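ESX-1 secretion-associated protein EspB (Mycobacterium marinum, PDB 7P0Z) is secreted through the mycobacterial ESX-1 system and assembles with copies of itself into a seven-chain, probably channel-like structure. Local coordinates at residues R173-W178 against A185-M190; D191-W196 against K278-I283. All coordinates share one frame; numbering follows the deposited sequence.

Contact 1: residues R173-W178 against A185-M190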
ATOM      1  N   ARG A 173      17.703  27.104  19.144  1.00 39.09           N
ATOM      2  CA  ARG A 173      18.690  26.173  19.651  1.00 39.09           C
ATOM      3  C   ARG A 173      18.591  26.043  21.164  1.00 39.09           C
ATOM      4  O   ARG A 173      18.042  26.894  21.856  1.00 39.09           O
ATOM      5  CB  ARG A 173      20.084  26.624  19.261  1.00 39.09           C
ATOM      6  CG  ARG A 173      20.517  27.835  19.974  1.00 39.09           C
ATOM      7  CD  ARG A 173      21.772  28.357  19.400  1.00 39.09           C
ATOM      8  NE  ARG A 173      22.168  29.578  20.069  1.00 39.09           N
ATOM      9  CZ  ARG A 173      21.675  30.767  19.783  1.00 39.09           C
ATOM     10  NH1 ARG A 173      20.753  30.889  18.855  1.00 39.09           N
ATOM     11  NH2 ARG A 173      22.090  31.829  20.434  1.00 39.09           N
ATOM     12  N   ILE A 174      19.126  24.936  21.668  1.00 39.54           N
ATOM     13  CA  ILE A 174      19.207  24.701  23.096  1.00 39.54           C
ATOM     14  C   ILE A 174      20.093  25.739  23.767  1.00 39.54           C
ATOM     15  O   ILE A 174      20.878  26.439  23.129  1.00 39.54           O
ATOM     16  CB  ILE A 174      19.750  23.291  23.348  1.00 39.54           C
ATOM     17  CG1 ILE A 174      21.139  23.191  22.747  1.00 39.54           C
ATOM     18  CG2 ILE A 174      18.840  22.252  22.770  1.00 39.54           C
ATOM     19  CD1 ILE A 174      21.815  21.938  23.071  1.00 39.54           C
ATOM     20  N   PHE A 175      19.967  25.826  25.078  1.00 40.60           N
ATOM     21  CA  PHE A 175      20.741  26.782  25.846  1.00 40.60           C
ATOM     22  C   PHE A 175      22.100  26.209  26.193  1.00 40.60           C
ATOM     23  O   PHE A 175      22.255  25.006  26.373  1.00 40.60           O
ATOM     24  CB  PHE A 175      20.005  27.151  27.121  1.00 40.60           C
ATOM     25  CG  PHE A 175      18.647  27.689  26.884  1.00 40.60           C
ATOM     26  CD1 PHE A 175      18.468  28.972  26.426  1.00 40.60           C
ATOM     27  CD2 PHE A 175      17.539  26.914  27.128  1.00 40.60           C
ATOM     28  CE1 PHE A 175      17.210  29.462  26.207  1.00 40.60           C
ATOM     29  CE2 PHE A 175      16.280  27.402  26.912  1.00 40.60           C
ATOM     30  CZ  PHE A 175      16.116  28.678  26.453  1.00 40.60           C
ATOM     31  N   GLU A 176      23.088  27.083  26.287  1.00 42.63           N
ATOM     32  CA  GLU A 176      24.388  26.658  26.786  1.00 42.63           C
ATOM     33  C   GLU A 176      24.366  26.451  28.290  1.00 42.63           C
ATOM     34  O   GLU A 176      24.566  25.340  28.778  1.00 42.63           O
ATOM     35  CB  GLU A 176      25.444  27.688  26.437  1.00 42.63           C
ATOM     36  CG  GLU A 176      25.627  27.906  25.003  1.00 42.63           C
ATOM     37  CD  GLU A 176      26.495  29.104  24.733  1.00 42.63           C
ATOM     38  OE1 GLU A 176      26.474  30.045  25.548  1.00 42.63           O
ATOM     39  OE2 GLU A 176      27.221  29.104  23.721  1.00 42.63           O
ATOM     40  N   ASN A 177      24.102  27.510  29.040  1.00 42.87           N
ATOM     41  CA  ASN A 177      24.343  27.513  30.470  1.00 42.87           C
ATOM     42  C   ASN A 177      23.087  27.437  31.308  1.00 42.87           C
ATOM     43  O   ASN A 177      23.164  27.632  32.514  1.00 42.87           O
ATOM     44  CB  ASN A 177      25.125  28.757  30.864  1.00 42.87           C
ATOM     45  CG  ASN A 177      26.342  28.928  30.054  1.00 42.87           C
ATOM     46  OD1 ASN A 177      27.194  28.059  30.021  1.00 42.87           O
ATOM     47  ND2 ASN A 177      26.439  30.047  29.377  1.00 42.87           N
ATOM     48  N   TRP A 178      21.939  27.175  30.730  1.00 41.88           N
ATOM     49  CA  TRP A 178      20.725  27.133  31.515  1.00 41.88           C
ATOM     50  C   TRP A 178      20.235  25.705  31.616  1.00 41.88           C
ATOM     51  O   TRP A 178      20.259  24.965  30.638  1.00 41.88           O
ATOM     52  CB  TRP A 178      19.649  28.020  30.919  1.00 41.88           C
ATOM     53  CG  TRP A 178      18.528  28.204  31.839  1.00 41.88           C
ATOM     54  CD1 TRP A 178      18.566  28.127  33.181  1.00 41.88           C
ATOM     55  CD2 TRP A 178      17.177  28.433  31.487  1.00 41.88           C
ATOM     56  NE1 TRP A 178      17.327  28.316  33.703  1.00 41.88           N
ATOM     57  CE2 TRP A 178      16.449  28.510  32.679  1.00 41.88           C
ATOM     58  CE3 TRP A 178      16.508  28.600  30.278  1.00 41.88           C
ATOM     59  CZ2 TRP A 178      15.091  28.746  32.702  1.00 41.88           C
ATOM     60  CZ3 TRP A 178      15.166  28.828  30.302  1.00 41.88           C
ATOM     61  CH2 TRP A 178      14.467  28.900  31.505  1.00 41.88           C
ATOM     62  N   ALA A 185      11.606  22.714  29.784  1.00 39.50           N
ATOM     63  CA  ALA A 185      10.295  23.005  29.235  1.00 39.50           C
ATOM     64  C   ALA A 185      10.368  24.070  28.150  1.00 39.50           C
ATOM     65  O   ALA A 185       9.689  23.972  27.124  1.00 39.50           O
ATOM     66  CB  ALA A 185       9.362  23.432  30.354  1.00 39.50           C
ATOM     67  N   CYS A 186      11.187  25.088  28.355  1.00 41.13           N
ATOM     68  CA  CYS A 186      11.344  26.123  27.352  1.00 41.13           C
ATOM     69  C   CYS A 186      12.033  25.590  26.107  1.00 41.13           C
ATOM     70  O   CYS A 186      11.722  26.011  24.992  1.00 41.13           O
ATOM     71  CB  CYS A 186      12.114  27.298  27.939  1.00 41.13           C
ATOM     72  SG  CYS A 186      11.128  28.342  29.009  1.00 41.13           S
ATOM     73  N   GLU A 187      12.976  24.675  26.272  1.00 40.63           N
ATOM     74  CA  GLU A 187      13.589  24.044  25.120  1.00 40.63           C
ATOM     75  C   GLU A 187      12.584  23.215  24.343  1.00 40.63           C
ATOM     76  O   GLU A 187      12.594  23.221  23.114  1.00 40.63           O
ATOM     77  CB  GLU A 187      14.764  23.199  25.567  1.00 40.63           C
ATOM     78  CG  GLU A 187      15.983  24.028  25.771  1.00 40.63           C
ATOM     79  CD  GLU A 187      17.113  23.260  26.361  1.00 40.63           C
ATOM     80  OE1 GLU A 187      16.888  22.112  26.762  1.00 40.63           O
ATOM     81  OE2 GLU A 187      18.222  23.803  26.439  1.00 40.63           O
ATOM     82  N   ALA A 188      11.710  22.500  25.038  1.00 39.95           N
ATOM     83  CA  ALA A 188      10.674  21.755  24.339  1.00 39.95           C
ATOM     84  C   ALA A 188       9.752  22.690  23.573  1.00 39.95           C
ATOM     85  O   ALA A 188       9.352  22.403  22.438  1.00 39.95           O
ATOM     86  CB  ALA A 188       9.878  20.912  25.325  1.00 39.95           C
ATOM     87  N   SER A 189       9.416  23.820  24.173  1.00 40.15           N
ATOM     88  CA  SER A 189       8.569  24.777  23.486  1.00 40.15           C
ATOM     89  C   SER A 189       9.260  25.368  22.258  1.00 40.15           C
ATOM     90  O   SER A 189       8.648  25.490  21.193  1.00 40.15           O
ATOM     91  CB  SER A 189       8.149  25.864  24.461  1.00 40.15           C
ATOM     92  OG  SER A 189       7.219  26.740  23.876  1.00 40.15           O
ATOM     93  N   MET A 190      10.531  25.745  22.385  1.00 41.29           N
ATOM     94  CA  MET A 190      11.263  26.244  21.228  1.00 41.29           C
ATOM     95  C   MET A 190      11.383  25.187  20.147  1.00 41.29           C
ATOM     96  O   MET A 190      11.322  25.498  18.958  1.00 41.29           O
ATOM     97  CB  MET A 190      12.643  26.734  21.622  1.00 41.29           C
ATOM     98  CG  MET A 190      12.631  28.027  22.340  1.00 41.29           C
ATOM     99  SD  MET A 190      14.297  28.625  22.470  1.00 41.29           S
ATOM    100  CE  MET A 190      14.937  27.363  23.542  1.00 41.29           C
TER

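Contact 2: residues D191-W196 against K278-I283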
ATOM      1  N   ASP A 191      11.563  23.937  20.540  1.00 40.92           N
ATOM      2  CA  ASP A 191      11.613  22.862  19.569  1.00 40.92           C
ATOM      3  C   ASP A 191      10.300  22.755  18.807  1.00 40.92           C
ATOM      4  O   ASP A 191      10.290  22.524  17.595  1.00 40.92           O
ATOM      5  CB  ASP A 191      11.945  21.566  20.287  1.00 40.92           C
ATOM      6  CG  ASP A 191      11.998  20.395  19.370  1.00 40.92           C
ATOM      7  OD1 ASP A 191      13.072  20.132  18.802  1.00 40.92           O
ATOM      8  OD2 ASP A 191      10.961  19.726  19.209  1.00 40.92           O
ATOM      9  N   GLN A 192       9.184  22.913  19.503  1.00 40.11           N
ATOM     10  CA  GLN A 192       7.899  22.887  18.825  1.00 40.11           C
ATOM     11  C   GLN A 192       7.763  24.039  17.845  1.00 40.11           C
ATOM     12  O   GLN A 192       7.258  23.864  16.730  1.00 40.11           O
ATOM     13  CB  GLN A 192       6.781  22.933  19.844  1.00 40.11           C
ATOM     14  CG  GLN A 192       6.570  21.652  20.540  1.00 40.11           C
ATOM     15  CD  GLN A 192       5.479  21.758  21.545  1.00 40.11           C
ATOM     16  OE1 GLN A 192       5.480  22.650  22.379  1.00 40.11           O
ATOM     17  NE2 GLN A 192       4.515  20.872  21.456  1.00 40.11           N
ATOM     18  N   GLN A 193       8.182  25.230  18.249  1.00 40.14           N
ATOM     19  CA  GLN A 193       8.134  26.352  17.326  1.00 40.14           C
ATOM     20  C   GLN A 193       9.000  26.088  16.108  1.00 40.14           C
ATOM     21  O   GLN A 193       8.636  26.444  14.985  1.00 40.14           O
ATOM     22  CB  GLN A 193       8.583  27.635  18.008  1.00 40.14           C
ATOM     23  CG  GLN A 193       7.698  28.125  19.116  1.00 40.14           C
ATOM     24  CD  GLN A 193       6.223  28.146  18.771  1.00 40.14           C
ATOM     25  OE1 GLN A 193       5.420  27.495  19.425  1.00 40.14           O
ATOM     26  NE2 GLN A 193       5.860  28.899  17.751  1.00 40.14           N
ATOM     27  N   LYS A 194      10.159  25.481  16.318  1.00 39.92           N
ATOM     28  CA  LYS A 194      11.039  25.145  15.217  1.00 39.92           C
ATOM     29  C   LYS A 194      10.358  24.178  14.261  1.00 39.92           C
ATOM     30  O   LYS A 194      10.448  24.332  13.038  1.00 39.92           O
ATOM     31  CB  LYS A 194      12.320  24.547  15.781  1.00 39.92           C
ATOM     32  CG  LYS A 194      13.465  24.355  14.828  1.00 39.92           C
ATOM     33  CD  LYS A 194      13.362  23.045  14.141  1.00 39.92           C
ATOM     34  CE  LYS A 194      13.376  21.953  15.141  1.00 39.92           C
ATOM     35  NZ  LYS A 194      13.311  20.639  14.485  1.00 39.92           N
ATOM     36  N   GLU A 195       9.681  23.172  14.799  1.00 40.01           N
ATOM     37  CA  GLU A 195       8.980  22.225  13.947  1.00 40.01           C
ATOM     38  C   GLU A 195       7.907  22.910  13.130  1.00 40.01           C
ATOM     39  O   GLU A 195       7.741  22.632  11.940  1.00 40.01           O
ATOM     40  CB  GLU A 195       8.360  21.130  14.785  1.00 40.01           C
ATOM     41  CG  GLU A 195       9.366  20.214  15.322  1.00 40.01           C
ATOM     42  CD  GLU A 195       9.970  19.371  14.249  1.00 40.01           C
ATOM     43  OE1 GLU A 195       9.250  19.024  13.293  1.00 40.01           O
ATOM     44  OE2 GLU A 195      11.164  19.053  14.352  1.00 40.01           O
ATOM     45  N   TRP A 196       7.162  23.802  13.757  1.00 38.79           N
ATOM     46  CA  TRP A 196       6.130  24.511  13.028  1.00 38.79           C
ATOM     47  C   TRP A 196       6.727  25.382  11.934  1.00 38.79           C
ATOM     48  O   TRP A 196       6.173  25.478  10.838  1.00 38.79           O
ATOM     49  CB  TRP A 196       5.304  25.342  13.987  1.00 38.79           C
ATOM     50  CG  TRP A 196       4.195  26.005  13.328  1.00 38.79           C
ATOM     51  CD1 TRP A 196       3.019  25.454  12.960  1.00 38.79           C
ATOM     52  CD2 TRP A 196       4.152  27.358  12.918  1.00 38.79           C
ATOM     53  NE1 TRP A 196       2.232  26.384  12.355  1.00 38.79           N
ATOM     54  CE2 TRP A 196       2.907  27.568  12.315  1.00 38.79           C
ATOM     55  CE3 TRP A 196       5.048  28.418  13.003  1.00 38.79           C
ATOM     56  CZ2 TRP A 196       2.530  28.793  11.809  1.00 38.79           C
ATOM     57  CZ3 TRP A 196       4.676  29.629  12.499  1.00 38.79           C
ATOM     58  CH2 TRP A 196       3.426  29.811  11.903  1.00 38.79           C
ATOM     59  N   LYS A 278      -2.127  25.612  12.626  1.00 39.05           N
ATOM     60  CA  LYS A 278      -1.846  26.705  13.522  1.00 39.05           C
ATOM     61  C   LYS A 278      -0.623  26.361  14.358  1.00 39.05           C
ATOM     62  O   LYS A 278      -0.333  25.190  14.595  1.00 39.05           O
ATOM     63  CB  LYS A 278      -3.022  26.993  14.427  1.00 39.05           C
ATOM     64  CG  LYS A 278      -3.365  25.885  15.338  1.00 39.05           C
ATOM     65  CD  LYS A 278      -4.540  26.311  16.147  1.00 39.05           C
ATOM     66  CE  LYS A 278      -4.166  27.487  17.009  1.00 39.05           C
ATOM     67  NZ  LYS A 278      -5.277  27.971  17.844  1.00 39.05           N
ATOM     68  N   PRO A 279       0.134  27.364  14.777  1.00 38.63           N
ATOM     69  CA  PRO A 279       1.340  27.089  15.531  1.00 38.63           C
ATOM     70  C   PRO A 279       1.007  26.526  16.898  1.00 38.63           C
ATOM     71  O   PRO A 279      -0.019  26.881  17.497  1.00 38.63           O
ATOM     72  CB  PRO A 279       2.011  28.467  15.632  1.00 38.63           C
ATOM     73  CG  PRO A 279       0.916  29.436  15.416  1.00 38.63           C
ATOM     74  CD  PRO A 279      -0.032  28.792  14.488  1.00 38.63           C
ATOM     75  N   PRO A 280       1.841  25.645  17.431  1.00 38.52           N
ATOM     76  CA  PRO A 280       1.606  25.138  18.782  1.00 38.52           C
ATOM     77  C   PRO A 280       1.643  26.268  19.789  1.00 38.52           C
ATOM     78  O   PRO A 280       2.340  27.263  19.613  1.00 38.52           O
ATOM     79  CB  PRO A 280       2.759  24.162  19.000  1.00 38.52           C
ATOM     80  CG  PRO A 280       3.798  24.627  18.109  1.00 38.52           C
ATOM     81  CD  PRO A 280       3.136  25.207  16.904  1.00 38.52           C
ATOM     82  N   ALA A 281       0.848  26.126  20.830  1.00 38.91           N
ATOM     83  CA  ALA A 281       0.808  27.145  21.860  1.00 38.91           C
ATOM     84  C   ALA A 281       2.160  27.249  22.537  1.00 38.91           C
ATOM     85  O   ALA A 281       2.807  26.241  22.811  1.00 38.91           O
ATOM     86  CB  ALA A 281      -0.264  26.813  22.880  1.00 38.91           C
ATOM     87  N   ALA A 282       2.596  28.473  22.776  1.00 39.49           N
ATOM     88  CA  ALA A 282       3.810  28.690  23.536  1.00 39.49           C
ATOM     89  C   ALA A 282       3.613  28.260  24.979  1.00 39.49           C
ATOM     90  O   ALA A 282       2.507  28.293  25.508  1.00 39.49           O
ATOM     91  CB  ALA A 282       4.209  30.157  23.491  1.00 39.49           C
ATOM     92  N   ILE A 283       4.696  27.845  25.617  1.00 38.79           N
ATOM     93  CA  ILE A 283       4.622  27.561  27.036  1.00 38.79           C
ATOM     94  C   ILE A 283       4.393  28.855  27.801  1.00 38.79           C
ATOM     95  O   ILE A 283       4.932  29.907  27.453  1.00 38.79           O
ATOM     96  CB  ILE A 283       5.883  26.829  27.512  1.00 38.79           C
ATOM     97  CG1 ILE A 283       5.617  26.209  28.868  1.00 38.79           C
ATOM     98  CG2 ILE A 283       7.075  27.744  27.556  1.00 38.79           C
ATOM     99  CD1 ILE A 283       6.776  25.565  29.438  1.00 38.79           C
TER

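Contact 1: residues R173-W178 against A185-M190
Glu187 reaches from its helix to the backbone of Phe175. Phe175 N donates to Glu187 OE2 at 3.0 Å, and the bond is nearly straight, with an N-H...O angle of 172°. OE2 is met on its anti side, slightly out of the carboxylate plane. Glu187 stretches out at full length, running counter to Phe175. Its carboxylate lies only 12° from parallel to the phenyl ring. The CG methylene rests 3.5 Å from Phe175 CD2, so the shaft of the glutamate lies obliquely beside the CD2-CE2 side of the ring while its end takes the backbone N-H. Ile174 adds CB, 3.5 Å from the same OE2.

Met190 meets the far end of the phenyl ring. Its chain bends at the last torsion (chi3 -66°), which puts CE 3.4 Å from Phe175 CZ. The sulfur stands obliquely to the ring in a Met-aromatic contact, with SD 5.2 Å from the centroid. Cys186 CB lies at the edge of the phenyl ring and 4.2 Å from Trp178 CZ3. Its sulfur approaches the edge of the indole.

Trp178 is the tryptophan of the WxG motif, which marks the turn between two helices in ESX proteins of this kind. Here it lies in the loop just before helix 181-224, and this loop folds back on the first turns of the helix. The indole edge, at CE3, sits over a face of the Phe175 ring, 3.6 Å above its plane and offset toward the rim. Trp178 NE1 is hydrogen-bonded to Tyr83 OH, which fixes the far side of the indole.

Helix 13-23 packs on Phe175 through Glu15 and Arg19. Glu187 OE2 also forms a salt bridge to Arg67 of a neighbouring subunit. That second partner probably favours the charged carboxylate.

Contact 2: residues D191-W196 against K278-I283
Trp196 NE1 donates a hydrogen bond to the carbonyl oxygen of Pro277, while the indole lies against Pro279, two residues further on. Residues 278-283 run in an extended polyproline II conformation along helix 181-224. This tail returns to the helix bundle after helix 244-268.

Pro279 covers one face of the indole. Its CA sits 3.4 Å from the centroid of the five-membered ring and only 13° off the ring normal, a clear CH-pi contact. Pro279 CB lies over the same ring system, 3.6 Å from Trp196 CE2. The proline runs alongside the indole in the same direction. The indole is set there by chi1 of -176°, which places CG opposite the backbone N. Pro279 N, also near NE1, is a tertiary amide nitrogen and no acceptor.

Pro280 comes in at the root of the same side chain, with its CD 3.6 Å from Trp196 CB. It points toward the helix and packs between Trp196 and Gln192, one turn earlier. Helix 42-81 lies against the tail, with Ala64 and Glu68 touching Pro279. Glu68 OE2 also accepts a bond from Ala282 N.

At the edge of the contact, Gln192 CB touches Pro280 CG at 3.8 Å.

Both contacts use helix 181-224, on consecutive stretches, and their centres are 13 Å apart. Contact 1 is buried and pins the preceding loop to the start of the helix. Contact 2 is partly buried and lays the extended, polyproline II-like tail along the following turns. Their chemistry differs accordingly. Contact 1 combines a carboxylate-to-backbone bond with aromatic and sulfur packing, whereas contact 2 has proline packing on an indole and no clear hydrogen bond between its own segments. They meet where Ser189 OG probably bonds to Ile283 N, and Ala185 CB packs on Ile283 CD1. Each also reaches a neighbouring subunit, contact 1 through a salt bridge and contact 2 through packing.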